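Local structure of magnesium-protoporphyrin O-methyltransferase (Synechocystis sp., 4QDK) at residues Y15-G20 / I92-V97; Q37-V42 / S216-Y221; G126-V131 / A153-R158. The protein transfers a methyl group from S-adenosyl-L-methionine to magnesium-protoporphyrin IX, giving the 13-monomethyl ester in chlorophyll biosynthesis. All blocks are in the same frame, centred on the assembly; numbering follows the deposited sequence.

Contact 1: residues Y15-G20 / I92-V97. With SAH (S-adenosyl-L-homocysteine), chain C.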
loop_
_atom_site.group_PDB
_atom_site.type_symbol
_atom_site.label_atom_id
_atom_site.label_comp_id
_atom_site.label_asym_id
_atom_site.label_seq_id
_atom_site.Cartn_x
_atom_site.Cartn_y
_atom_site.Cartn_z
ATOM N N TYR A 15 18.980 -19.957 -13.091
ATOM C CA TYR A 15 17.734 -19.758 -13.820
ATOM C C TYR A 15 17.230 -18.326 -13.665
ATOM O O TYR A 15 16.939 -17.650 -14.650
ATOM C CB TYR A 15 16.665 -20.748 -13.351
ATOM C CG TYR A 15 15.310 -20.487 -13.959
ATOM C CD1 TYR A 15 15.066 -20.766 -15.297
ATOM C CD2 TYR A 15 14.277 -19.951 -13.201
ATOM C CE1 TYR A 15 13.832 -20.521 -15.862
ATOM C CE2 TYR A 15 13.039 -19.705 -13.755
ATOM C CZ TYR A 15 12.822 -19.993 -15.086
ATOM O OH TYR A 15 11.595 -19.740 -15.648
ATOM N N PHE A 16 17.142 -17.859 -12.424
ATOM C CA PHE A 16 16.647 -16.511 -12.156
ATOM C C PHE A 16 17.660 -15.415 -12.497
ATOM O O PHE A 16 17.355 -14.229 -12.384
ATOM C CB PHE A 16 16.167 -16.384 -10.706
ATOM C CG PHE A 16 14.821 -17.012 -10.456
ATOM C CD1 PHE A 16 14.719 -18.265 -9.879
ATOM C CD2 PHE A 16 13.659 -16.348 -10.806
ATOM C CE1 PHE A 16 13.483 -18.841 -9.652
ATOM C CE2 PHE A 16 12.420 -16.915 -10.582
ATOM C CZ PHE A 16 12.332 -18.164 -10.007
ATOM N N ASN A 17 18.859 -15.815 -12.912
ATOM C CA ASN A 17 19.856 -14.870 -13.410
ATOM C C ASN A 17 19.926 -14.865 -14.935
ATOM O O ASN A 17 20.723 -14.135 -15.526
ATOM C CB ASN A 17 21.242 -15.167 -12.826
ATOM C CG ASN A 17 21.446 -14.543 -11.457
ATOM O OD1 ASN A 17 20.784 -13.569 -11.101
ATOM N ND2 ASN A 17 22.376 -15.097 -10.686
ATOM N N SER A 18 19.091 -15.682 -15.569
ATOM C CA SER A 18 19.084 -15.775 -17.026
ATOM C C SER A 18 17.667 -15.790 -17.590
ATOM O O SER A 18 16.952 -14.791 -17.511
ATOM C CB SER A 18 19.868 -17.004 -17.501
ATOM O OG SER A 18 19.309 -18.206 -16.998
ATOM N N THR A 19 17.267 -16.924 -18.156
ATOM C CA THR A 19 15.962 -17.043 -18.799
ATOM C C THR A 19 14.815 -16.788 -17.826
ATOM O O THR A 19 13.769 -16.263 -18.209
ATOM C CB THR A 19 15.776 -18.425 -19.452
ATOM O OG1 THR A 19 15.816 -19.444 -18.446
ATOM C CG2 THR A 19 16.871 -18.683 -20.473
ATOM N N GLY A 20 15.017 -17.161 -16.566
ATOM C CA GLY A 20 14.009 -16.951 -15.545
ATOM C C GLY A 20 13.827 -15.493 -15.185
ATOM O O GLY A 20 12.716 -15.057 -14.884
ATOM N N ILE A 92 18.522 -14.650 -3.836
ATOM C CA ILE A 92 19.737 -15.340 -4.245
ATOM C C ILE A 92 20.222 -14.827 -5.604
ATOM O O ILE A 92 21.391 -15.000 -5.966
ATOM C CB ILE A 92 19.526 -16.871 -4.293
ATOM C CG1 ILE A 92 20.867 -17.608 -4.252
ATOM C CG2 ILE A 92 18.714 -17.266 -5.519
ATOM C CD1 ILE A 92 20.736 -19.100 -4.005
ATOM N N SER A 93 19.325 -14.171 -6.336
ATOM C CA SER A 93 19.608 -13.710 -7.691
ATOM C C SER A 93 19.936 -12.223 -7.747
ATOM O O SER A 93 19.102 -11.387 -7.410
ATOM C CB SER A 93 18.413 -13.999 -8.606
ATOM O OG SER A 93 18.479 -13.228 -9.796
ATOM N N GLU A 94 21.147 -11.902 -8.194
ATOM C CA GLU A 94 21.576 -10.513 -8.315
ATOM C C GLU A 94 20.756 -9.752 -9.352
ATOM O O GLU A 94 20.565 -8.543 -9.231
ATOM C CB GLU A 94 23.070 -10.433 -8.648
ATOM C CG GLU A 94 23.472 -11.193 -9.901
ATOM C CD GLU A 94 24.974 -11.213 -10.115
ATOM O OE1 GLU A 94 25.706 -10.665 -9.262
ATOM O OE2 GLU A 94 25.424 -11.778 -11.134
ATOM N N LYS A 95 20.271 -10.463 -10.367
ATOM C CA LYS A 95 19.431 -9.850 -11.393
ATOM C C LYS A 95 18.101 -9.398 -10.802
ATOM O O LYS A 95 17.631 -8.293 -11.074
ATOM C CB LYS A 95 19.185 -10.819 -12.551
ATOM C CG LYS A 95 20.048 -10.572 -13.781
ATOM C CD LYS A 95 21.492 -10.975 -13.551
ATOM C CE LYS A 95 22.341 -10.678 -14.779
ATOM N NZ LYS A 95 21.766 -11.286 -16.013
ATOM N N MET A 96 17.498 -10.264 -9.994
ATOM C CA MET A 96 16.244 -9.947 -9.329
ATOM C C MET A 96 16.418 -8.788 -8.354
ATOM O O MET A 96 15.586 -7.881 -8.299
ATOM C CB MET A 96 15.693 -11.181 -8.605
ATOM C CG MET A 96 15.202 -12.273 -9.543
ATOM S SD MET A 96 13.835 -11.698 -10.567
ATOM C CE MET A 96 13.580 -13.093 -11.644
ATOM N N VAL A 97 17.507 -8.823 -7.592
ATOM C CA VAL A 97 17.811 -7.774 -6.624
ATOM C C VAL A 97 17.978 -6.416 -7.307
ATOM O O VAL A 97 17.443 -5.408 -6.844
ATOM C CB VAL A 97 19.083 -8.111 -5.814
ATOM C CG1 VAL A 97 19.562 -6.898 -5.030
ATOM C CG2 VAL A 97 18.823 -9.289 -4.887
HETATM N N SAH C . 8.869 -13.721 -3.269
HETATM C CA SAH C . 8.818 -12.950 -4.507
HETATM C CB SAH C . 9.578 -13.647 -5.630
HETATM C CG SAH C . 9.147 -15.082 -5.918
HETATM S SD SAH C . 9.962 -15.754 -7.392
HETATM C C SAH C . 7.375 -12.726 -4.929
HETATM O O SAH C . 7.068 -11.775 -5.649
HETATM O OXT SAH C . 6.487 -13.492 -4.555
HETATM C "C5'" SAH C . 11.058 -16.766 -6.370
HETATM C "C4'" SAH C . 12.349 -16.038 -6.015
HETATM O "O4'" SAH C . 13.045 -16.759 -5.018
HETATM C "C3'" SAH C . 13.304 -15.894 -7.194
HETATM O "O3'" SAH C . 13.579 -14.524 -7.383
HETATM C "C2'" SAH C . 14.570 -16.610 -6.760
HETATM O "O2'" SAH C . 15.735 -15.933 -7.170
HETATM C "C1'" SAH C . 14.429 -16.618 -5.248
HETATM N N9 SAH C . 15.179 -17.699 -4.586
HETATM C C8 SAH C . 15.266 -19.011 -4.969
HETATM N N7 SAH C . 16.052 -19.660 -4.079
HETATM C C5 SAH C . 16.463 -18.779 -3.137
HETATM C C6 SAH C . 17.270 -18.910 -2.014
HETATM N N6 SAH C . 17.804 -20.088 -1.701
HETATM N N1 SAH C . 17.523 -17.807 -1.227
HETATM C C2 SAH C . 16.968 -16.583 -1.551
HETATM N N3 SAH C . 16.169 -16.461 -2.668
HETATM C C4 SAH C . 15.921 -17.543 -3.447
HETATM O O HOH W 1 23.115 -14.170 -8.043
#
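F16 and N17, at the junction of helix 8-16 and helix 19-27, meet S93, K95 and M96 at the start of helix 94-108, beside the S-adenosyl-L-homocysteine pocket of a class I, Rossmann-like methyltransferase. N17 is the residue most buried by the contact, and its side-chain amide serves the start of helix 94-108. Its OD1 takes the backbone N of K95 at 3.2 Å in a nearly straight bond (165° at the hydrogen). The same oxygen lies 2.7 Å from S93 OG, which is also 3.0 Å from F16 O. S93 is the N-cap, its OG accepting from M96 N at 3.1 Å. N17 ND2 donates to a water that also accepts from E94 N and donates to I92 O, so the amides of E94, K95 and M96, the opening three of the helix, all find acceptors.

Deeper in, the ring of F16 stands between cofactor product and protein. SAH C3' sits 3.5 Å above the centre of one face, while Y15 CD2 lies over the opposite face, displaced toward the rim. M96 reaches the ring from its edge: a bend at chi2 (-62°) brings the methyl CE into the ring plane, 3.4 Å from F16 CD2, with CG of the same residue beside the ribose O3'. H139 adds an edge-to-face ring contact to F16. The F16 ring thus lines one side of the ribose, and F16 and M96 touch both the ligand and each other. On the outer side the K95 chain, bent at chi2 and chi4, crosses N17 at a slant and carries its NZ to N17 O, 3.1 Å away.

Contact 2: residues Q37-V42 / S216-Y221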
loop_
_atom_site.group_PDB
_atom_site.type_symbol
_atom_site.label_atom_id
_atom_site.label_comp_id
_atom_site.label_asym_id
_atom_site.label_seq_id
_atom_site.Cartn_x
_atom_site.Cartn_y
_atom_site.Cartn_z
ATOM N N GLN A 37 0.647 -16.032 -18.920
ATOM C CA GLN A 37 1.437 -15.173 -18.047
ATOM C C GLN A 37 0.563 -14.164 -17.308
ATOM O O GLN A 37 0.839 -13.819 -16.159
ATOM C CB GLN A 37 2.536 -14.453 -18.834
ATOM C CG GLN A 37 3.682 -15.360 -19.259
ATOM C CD GLN A 37 4.917 -14.586 -19.685
ATOM O OE1 GLN A 37 6.025 -14.863 -19.223
ATOM N NE2 GLN A 37 4.731 -13.613 -20.570
ATOM N N LYS A 38 -0.495 -13.696 -17.968
ATOM C CA LYS A 38 -1.413 -12.745 -17.349
ATOM C C LYS A 38 -2.149 -13.379 -16.175
ATOM O O LYS A 38 -2.325 -12.751 -15.132
ATOM C CB LYS A 38 -2.417 -12.194 -18.367
ATOM C CG LYS A 38 -3.302 -11.090 -17.815
ATOM C CD LYS A 38 -4.345 -10.643 -18.819
ATOM C CE LYS A 38 -5.194 -9.512 -18.243
ATOM N NZ LYS A 38 -6.289 -9.102 -19.172
ATOM N N ASP A 39 -2.574 -14.626 -16.354
ATOM C CA ASP A 39 -3.261 -15.361 -15.299
ATOM C C ASP A 39 -2.354 -15.538 -14.087
ATOM O O ASP A 39 -2.788 -15.399 -12.943
ATOM C CB ASP A 39 -3.720 -16.727 -15.810
ATOM C CG ASP A 39 -4.392 -17.555 -14.733
ATOM O OD1 ASP A 39 -5.627 -17.443 -14.582
ATOM O OD2 ASP A 39 -3.685 -18.316 -14.038
ATOM N N ILE A 40 -1.089 -15.846 -14.349
ATOM C CA ILE A 40 -0.108 -16.028 -13.289
ATOM C C ILE A 40 0.207 -14.699 -12.606
ATOM O O ILE A 40 0.393 -14.646 -11.390
ATOM C CB ILE A 40 1.168 -16.691 -13.835
ATOM C CG1 ILE A 40 0.825 -18.084 -14.367
ATOM C CG2 ILE A 40 2.242 -16.773 -12.759
ATOM C CD1 ILE A 40 1.968 -18.787 -15.031
ATOM N N ARG A 41 0.243 -13.622 -13.387
ATOM C CA ARG A 41 0.421 -12.290 -12.818
ATOM C C ARG A 41 -0.720 -11.963 -11.862
ATOM O O ARG A 41 -0.493 -11.472 -10.754
ATOM C CB ARG A 41 0.494 -11.230 -13.917
ATOM C CG ARG A 41 0.502 -9.804 -13.389
ATOM C CD ARG A 41 0.421 -8.797 -14.521
ATOM N NE ARG A 41 1.630 -8.791 -15.341
ATOM C CZ ARG A 41 1.759 -8.103 -16.470
ATOM N NH1 ARG A 41 0.750 -7.368 -16.920
ATOM N NH2 ARG A 41 2.895 -8.152 -17.154
ATOM N N VAL A 42 -1.946 -12.240 -12.297
ATOM C CA VAL A 42 -3.127 -11.972 -11.481
ATOM C C VAL A 42 -3.118 -12.808 -10.204
ATOM O O VAL A 42 -3.386 -12.299 -9.114
ATOM C CB VAL A 42 -4.430 -12.236 -12.268
ATOM C CG1 VAL A 42 -5.642 -12.170 -11.347
ATOM C CG2 VAL A 42 -4.565 -11.238 -13.410
ATOM N N SER A 216 -6.099 -19.352 -6.135
ATOM C CA SER A 216 -6.276 -20.346 -7.184
ATOM C C SER A 216 -6.818 -19.716 -8.456
ATOM O O SER A 216 -7.968 -19.280 -8.502
ATOM C CB SER A 216 -7.214 -21.464 -6.719
ATOM O OG SER A 216 -7.488 -22.364 -7.780
ATOM N N THR A 217 -5.979 -19.667 -9.485
ATOM C CA THR A 217 -6.405 -19.222 -10.802
ATOM C C THR A 217 -6.246 -20.380 -11.780
ATOM O O THR A 217 -6.134 -21.533 -11.363
ATOM C CB THR A 217 -5.596 -18.006 -11.288
ATOM O OG1 THR A 217 -4.224 -18.377 -11.468
ATOM C CG2 THR A 217 -5.682 -16.870 -10.275
ATOM N N ARG A 218 -6.236 -20.081 -13.074
ATOM C CA ARG A 218 -6.111 -21.124 -14.088
ATOM C C ARG A 218 -4.771 -21.853 -14.008
ATOM O O ARG A 218 -4.721 -23.083 -14.084
ATOM C CB ARG A 218 -6.300 -20.542 -15.492
ATOM C CG ARG A 218 -7.659 -19.910 -15.732
ATOM C CD ARG A 218 -7.779 -19.391 -17.157
ATOM N NE ARG A 218 -7.704 -20.466 -18.144
ATOM C CZ ARG A 218 -7.736 -20.276 -19.459
ATOM N NH1 ARG A 218 -7.835 -19.049 -19.953
ATOM N NH2 ARG A 218 -7.665 -21.314 -20.284
ATOM N N PHE A 219 -3.690 -21.095 -13.852
ATOM C CA PHE A 219 -2.346 -21.663 -13.913
ATOM C C PHE A 219 -1.490 -21.321 -12.699
ATOM O O PHE A 219 -0.279 -21.533 -12.711
ATOM C CB PHE A 219 -1.636 -21.194 -15.185
ATOM C CG PHE A 219 -2.467 -21.335 -16.424
ATOM C CD1 PHE A 219 -2.710 -22.582 -16.972
ATOM C CD2 PHE A 219 -3.008 -20.219 -17.042
ATOM C CE1 PHE A 219 -3.476 -22.715 -18.113
ATOM C CE2 PHE A 219 -3.774 -20.347 -18.185
ATOM C CZ PHE A 219 -4.007 -21.595 -18.720
ATOM N N TYR A 220 -2.122 -20.793 -11.657
ATOM C CA TYR A 220 -1.408 -20.389 -10.449
ATOM C C TYR A 220 -2.130 -20.905 -9.208
ATOM O O TYR A 220 -3.335 -20.710 -9.051
ATOM C CB TYR A 220 -1.269 -18.862 -10.396
ATOM C CG TYR A 220 -0.598 -18.322 -9.145
ATOM C CD1 TYR A 220 -1.336 -18.047 -7.998
ATOM C CD2 TYR A 220 0.770 -18.068 -9.117
ATOM C CE1 TYR A 220 -0.730 -17.551 -6.858
ATOM C CE2 TYR A 220 1.384 -17.567 -7.976
ATOM C CZ TYR A 220 0.626 -17.310 -6.854
ATOM O OH TYR A 220 1.219 -16.815 -5.713
ATOM N N TYR A 221 -1.387 -21.570 -8.329
ATOM C CA TYR A 221 -1.962 -22.125 -7.109
ATOM C C TYR A 221 -1.001 -21.927 -5.948
ATOM O O TYR A 221 0.111 -22.451 -5.963
ATOM C CB TYR A 221 -2.262 -23.617 -7.285
ATOM C CG TYR A 221 -3.069 -23.939 -8.523
ATOM C CD1 TYR A 221 -4.456 -23.859 -8.512
ATOM C CD2 TYR A 221 -2.442 -24.320 -9.703
ATOM C CE1 TYR A 221 -5.197 -24.149 -9.642
ATOM C CE2 TYR A 221 -3.173 -24.614 -10.838
ATOM C CZ TYR A 221 -4.549 -24.528 -10.800
ATOM O OH TYR A 221 -5.282 -24.820 -11.928
#
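The tip of the beta-hairpin made by strands 207-216 and 221-229 meets helix 35-58 chiefly through the carboxylate of D39, which faces the turn residues T217, R218 and F219. With CG anti to the backbone N (chi1 178°), the D39 side chain extends from the helix into the turn, where its two oxygens divide the work. OD1 accepts the backbone N of R218 at 3.1 Å, on its syn side. OD2 takes two donors from opposite faces of the carboxylate plane: T217 OG1 at 2.6 Å and the backbone N of F219 at 2.8 Å, both well out of that plane. Three donors from consecutive residues therefore fix the rotation of the carboxylate, and the negative charge is probably stabilised by the amides gathered about it. The turn is itself closed by T217 N bonding to Y220 O.

Apolar contacts extend the join on the side of I40. Its CG1 rests 4.0 Å from F219 CB, the two side chains crossing at about a right angle, and its CG2 lies 4.1 Å from Y220 CD2. R218 CB packs over one face of the F219 ring, toward the rim, while its guanidinium turns away from D39. The Y220 hydroxyl bonds D135 and T47, outside the contact.

The hairpin tip thus leans on the early turns of helix 35-58, where F35 and V36 also meet the F219 side chain, and I40 packs in addition against W24 and I27 of helix 19-27.

Contact 3: residues G126-V131 / A153-R158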
loop_
_atom_site.group_PDB
_atom_site.type_symbol
_atom_site.label_atom_id
_atom_site.label_comp_id
_atom_site.label_asym_id
_atom_site.label_seq_id
_atom_site.Cartn_x
_atom_site.Cartn_y
_atom_site.Cartn_z
ATOM N N GLY A 126 20.345 -11.622 11.379
ATOM C CA GLY A 126 19.523 -10.583 11.972
ATOM C C GLY A 126 18.260 -11.105 12.629
ATOM O O GLY A 126 18.026 -12.312 12.676
ATOM N N LYS A 127 17.452 -10.184 13.146
ATOM C CA LYS A 127 16.197 -10.518 13.810
ATOM C C LYS A 127 15.103 -9.560 13.358
ATOM O O LYS A 127 15.330 -8.355 13.237
ATOM C CB LYS A 127 16.353 -10.445 15.332
ATOM C CG LYS A 127 17.309 -11.473 15.922
ATOM C CD LYS A 127 16.762 -12.886 15.791
ATOM C CE LYS A 127 17.685 -13.893 16.463
ATOM N NZ LYS A 127 17.147 -15.281 16.395
ATOM N N TYR A 128 13.914 -10.097 13.112
ATOM C CA TYR A 128 12.810 -9.307 12.584
ATOM C C TYR A 128 11.533 -9.706 13.304
ATOM O O TYR A 128 11.429 -10.821 13.814
ATOM C CB TYR A 128 12.658 -9.548 11.076
ATOM C CG TYR A 128 13.972 -9.565 10.324
ATOM C CD1 TYR A 128 14.725 -10.730 10.225
ATOM C CD2 TYR A 128 14.462 -8.416 9.713
ATOM C CE1 TYR A 128 15.930 -10.749 9.547
ATOM C CE2 TYR A 128 15.664 -8.427 9.029
ATOM C CZ TYR A 128 16.392 -9.597 8.948
ATOM O OH TYR A 128 17.592 -9.615 8.268
ATOM N N ASP A 129 10.562 -8.801 13.360
ATOM C CA ASP A 129 9.270 -9.159 13.927
ATOM C C ASP A 129 8.613 -10.200 13.038
ATOM O O ASP A 129 8.080 -11.202 13.514
ATOM C CB ASP A 129 8.355 -7.942 14.036
ATOM C CG ASP A 129 6.944 -8.316 14.457
ATOM O OD1 ASP A 129 6.121 -8.644 13.573
ATOM O OD2 ASP A 129 6.658 -8.292 15.671
ATOM N N THR A 130 8.662 -9.946 11.736
ATOM C CA THR A 130 7.986 -10.780 10.756
ATOM C C THR A 130 8.927 -11.156 9.617
ATOM O O THR A 130 9.579 -10.291 9.023
ATOM C CB THR A 130 6.748 -10.058 10.181
ATOM O OG1 THR A 130 5.784 -9.863 11.224
ATOM C CG2 THR A 130 6.120 -10.871 9.056
ATOM N N VAL A 131 9.004 -12.450 9.334
ATOM C CA VAL A 131 9.782 -12.952 8.210
ATOM C C VAL A 131 8.830 -13.548 7.181
ATOM O O VAL A 131 7.925 -14.310 7.528
ATOM C CB VAL A 131 10.798 -14.024 8.662
ATOM C CG1 VAL A 131 11.562 -14.576 7.469
ATOM C CG2 VAL A 131 11.759 -13.439 9.683
ATOM N N ALA A 153 12.716 -19.332 10.511
ATOM C CA ALA A 153 12.042 -19.252 11.803
ATOM C C ALA A 153 12.977 -18.702 12.880
ATOM O O ALA A 153 12.531 -18.048 13.822
ATOM C CB ALA A 153 11.497 -20.622 12.207
ATOM N N SER A 154 14.273 -18.960 12.728
ATOM C CA SER A 154 15.268 -18.506 13.697
ATOM C C SER A 154 15.489 -17.000 13.613
ATOM O O SER A 154 16.069 -16.400 14.520
ATOM C CB SER A 154 16.598 -19.242 13.502
ATOM O OG SER A 154 17.313 -18.737 12.383
ATOM N N LEU A 155 15.026 -16.398 12.522
ATOM C CA LEU A 155 15.161 -14.961 12.312
ATOM C C LEU A 155 13.898 -14.236 12.752
ATOM O O LEU A 155 13.895 -13.014 12.907
ATOM C CB LEU A 155 15.409 -14.659 10.832
ATOM C CG LEU A 155 16.568 -15.361 10.120
ATOM C CD1 LEU A 155 16.635 -14.901 8.672
ATOM C CD2 LEU A 155 17.884 -15.100 10.831
ATOM N N ALA A 156 12.826 -14.997 12.948
ATOM C CA ALA A 156 11.516 -14.420 13.229
ATOM C C ALA A 156 11.227 -14.320 14.723
ATOM O O ALA A 156 11.012 -15.331 15.391
ATOM C CB ALA A 156 10.425 -15.231 12.532
ATOM N N ASP A 157 11.215 -13.095 15.241
ATOM C CA ASP A 157 10.889 -12.870 16.644
ATOM C C ASP A 157 9.455 -13.291 16.959
ATOM O O ASP A 157 9.183 -13.824 18.032
ATOM C CB ASP A 157 11.097 -11.402 17.028
ATOM C CG ASP A 157 12.557 -11.054 17.257
ATOM O OD1 ASP A 157 13.367 -11.980 17.473
ATOM O OD2 ASP A 157 12.893 -9.850 17.238
ATOM N N ARG A 158 8.540 -13.058 16.021
ATOM C CA ARG A 158 7.125 -13.307 16.284
ATOM C C ARG A 158 6.387 -14.053 15.176
ATOM O O ARG A 158 5.559 -14.921 15.456
ATOM C CB ARG A 158 6.396 -11.993 16.591
ATOM C CG ARG A 158 4.955 -12.172 17.054
ATOM C CD ARG A 158 4.309 -10.839 17.391
ATOM N NE ARG A 158 4.316 -9.933 16.247
ATOM C CZ ARG A 158 3.356 -9.878 15.329
ATOM N NH1 ARG A 158 2.305 -10.681 15.416
ATOM N NH2 ARG A 158 3.449 -9.019 14.325
#
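V131, Y128 and G126 present an uneven surface to L155 and A156, and the two chains fit along it. L155 is the residue most buried by the contact; V131 CG2 presses on A156 CB at 3.6 Å and lies 4.0 Å from L155 CB. L155 runs beside Y128, pointing the same way, so its CB nestles into the corner between V131 CG2 and Y128 CD1, while its CD2 extends against the carbonyl oxygen of G126. D157 CB tucks over Y128 O.

Backbone bonds run along the same join. Y128 N donates to L155 O at 2.9 Å, and D157 N donates to Y128 O at 2.7 Å, which makes Y128 and A156 a parallel bridge pair.

At the far end R158, bent at chi3 (59°), forms a side-on salt bridge with D129: NE donates to OD2 at 2.9 Å within the guanidinium plane, and NH2 to OD1 at 2.8 Å, tilted from it. OD1 also accepts T130 OG1 on its anti side. With an alanine in place of D129, the R158 guanidinium would probably lose its countercharge and be free to swing, and T130 OG1 would lose this acceptor.

Strand 130-133, helix 142-153 and strand 159-164 follow one another, and the contact joins the chain leading into the first strand to that leading into the second, in a beta-alpha-beta crossover of the Rossmann-like sheet.

Overall arrangement
Contacts 1 and 2 both tie the N-terminal helices to the Rossmann-like core; their segments alternate along the chain, and helix 19-27 leads on to helix 35-58. Their centres are 21 Å apart and their nearest atoms about 8 Å. Contact 1 touches the S-adenosyl-L-homocysteine directly, whereas contact 2 approaches it through the side chain of Y220, about 6 Å from the ligand. Contact 3 lies on the opposite side of the chain's centre from contact 2, 30 Å between centres, and is nested within the loop that contact 2 closes. It is 25 Å from contact 1 by centres, and its L155 side chain stays about 10 Å from the ligand.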